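Local coordinates for protein FAD-binding oxidoreductase (Gulosibacter chungangensis, PDB 7PBG) that oxidises 4-ethylphenol with a covalently bound FAD cofactor, as a flavoprotein oxidase that dehydrogenates 4-alkylphenols, at residues Glu293-Thr296 against Pro300-Asp303. Sequence-based numbering, arbitrary orientation.
Sequences EWQT and PLTD
The side-chain amide of Gln295 pairs with the backbone around Leu301, accepting from Thr302 with its oxygen and donating to Pro300 with its nitrogen. Thr302 N donates to Gln295 OE1 at 3.0 Å, approaching one of the oxygen's lone pairs within the plane of the side-chain carbonyl. NE2 of Gln295 reaches Pro300 O at 3.1 Å along an almost straight N-H path (177°); the acceptor lies in the glutamine's amide plane, whereas the donor stands above the plane of the proline carbonyl. Leu301 sits between these two bonds, its CA 3.5 Å from Gln295 OE1. Glutamine suits the place because one flat group offers both a donor and an acceptor, and its chain is long enough to span the gap: CG lies anti to the backbone N (chi1 167°) and the chain runs on extended. NE2 also donates to the carbonyl of Glu297; with Thr302 N donating to OE1 and two carbonyls accepting from NE2, the amide's orientation is well defined. With an alanine here, Thr302 N and Pro300 O would probably lose these side-chain partners, and the two ends of the loop would be less firmly tied. Thr302 is the N-cap of helix 303-313: threonine's short hydroxyl can reach Ala305 N in the first turn, while Trp294 packs on Met309 and Leu313. Far from the flavin, a neutral amide thus closes the loop upon itself, meeting both a backbone donor and a backbone acceptor.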
loop_
_atom_site.group_PDB
_atom_site.type_symbol
_atom_site.label_atom_id
_atom_site.label_comp_id
_atom_site.label_asym_id
_atom_site.label_seq_id
_atom_site.Cartn_x
_atom_site.Cartn_y
_atom_site.Cartn_z
ATOM N N GLU A 293 28.750 -16.613 -29.243
ATOM C CA GLU A 293 28.053 -17.765 -29.890
ATOM C C GLU A 293 27.250 -17.239 -31.069
ATOM O O GLU A 293 26.934 -18.025 -32.009
ATOM C CB GLU A 293 27.184 -18.538 -28.906
ATOM C CG GLU A 293 27.983 -19.236 -27.812
ATOM C CD GLU A 293 27.147 -19.964 -26.781
ATOM O OE1 GLU A 293 27.351 -19.765 -25.575
ATOM O OE2 GLU A 293 26.344 -20.832 -27.192
ATOM N N TRP A 294 26.924 -15.951 -31.063
ATOM C CA TRP A 294 26.046 -15.327 -32.076
ATOM C C TRP A 294 26.820 -14.385 -32.994
ATOM O O TRP A 294 26.412 -14.290 -34.182
ATOM C CB TRP A 294 24.904 -14.571 -31.383
ATOM C CG TRP A 294 24.309 -15.420 -30.309
ATOM C CD1 TRP A 294 24.434 -15.280 -28.960
ATOM C CD2 TRP A 294 23.566 -16.630 -30.523
ATOM N NE1 TRP A 294 23.773 -16.275 -28.315
ATOM C CE2 TRP A 294 23.248 -17.128 -29.249
ATOM C CE3 TRP A 294 23.135 -17.314 -31.653
ATOM C CZ2 TRP A 294 22.506 -18.285 -29.078
ATOM C CZ3 TRP A 294 22.435 -18.485 -31.486
ATOM C CH2 TRP A 294 22.117 -18.962 -30.214
ATOM N N GLN A 295 27.807 -13.681 -32.479
ATOM C CA GLN A 295 28.478 -12.630 -33.242
ATOM C C GLN A 295 29.862 -12.411 -32.662
ATOM O O GLN A 295 29.954 -12.157 -31.466
ATOM C CB GLN A 295 27.643 -11.350 -33.265
ATOM C CG GLN A 295 28.428 -10.162 -33.778
ATOM C CD GLN A 295 27.539 -8.959 -33.960
ATOM O OE1 GLN A 295 26.390 -9.093 -34.383
ATOM N NE2 GLN A 295 28.073 -7.787 -33.609
ATOM N N THR A 296 30.900 -12.567 -33.490
ATOM C CA THR A 296 32.299 -12.354 -33.036
ATOM C C THR A 296 32.675 -10.877 -33.102
ATOM O O THR A 296 33.576 -10.483 -32.298
ATOM C CB THR A 296 33.313 -13.222 -33.804
ATOM O OG1 THR A 296 33.132 -13.058 -35.207
ATOM C CG2 THR A 296 33.165 -14.696 -33.511
ATOM N N PRO A 300 27.925 -3.324 -32.331
ATOM C CA PRO A 300 26.547 -3.627 -31.962
ATOM C C PRO A 300 26.003 -4.894 -32.623
ATOM O O PRO A 300 26.338 -5.232 -33.778
ATOM C CB PRO A 300 25.755 -2.386 -32.465
ATOM C CG PRO A 300 26.760 -1.281 -32.455
ATOM C CD PRO A 300 28.101 -1.919 -32.750
ATOM N N LEU A 301 25.118 -5.577 -31.910
ATOM C CA LEU A 301 24.521 -6.815 -32.439
ATOM C C LEU A 301 23.776 -6.474 -33.718
ATOM O O LEU A 301 23.022 -5.499 -33.736
ATOM C CB LEU A 301 23.603 -7.438 -31.391
ATOM C CG LEU A 301 24.329 -7.994 -30.166
ATOM C CD1 LEU A 301 23.382 -8.208 -28.999
ATOM C CD2 LEU A 301 25.068 -9.268 -30.491
ATOM N N THR A 302 24.002 -7.257 -34.769
ATOM C CA THR A 302 23.335 -7.050 -36.067
ATOM C C THR A 302 21.955 -7.698 -36.013
ATOM O O THR A 302 21.722 -8.541 -35.142
ATOM C CB THR A 302 24.201 -7.613 -37.200
ATOM O OG1 THR A 302 24.237 -9.026 -37.007
ATOM C CG2 THR A 302 25.602 -7.021 -37.212
ATOM N N ASP A 303 21.046 -7.290 -36.900
ATOM C CA ASP A 303 19.760 -7.998 -37.091
ATOM C C ASP A 303 20.050 -9.474 -37.364
ATOM O O ASP A 303 19.299 -10.336 -36.907
ATOM C CB ASP A 303 18.952 -7.373 -38.224
ATOM C CG ASP A 303 18.453 -5.977 -37.892
ATOM O OD1 ASP A 303 18.679 -5.526 -36.757
ATOM O OD2 ASP A 303 17.866 -5.338 -38.782
#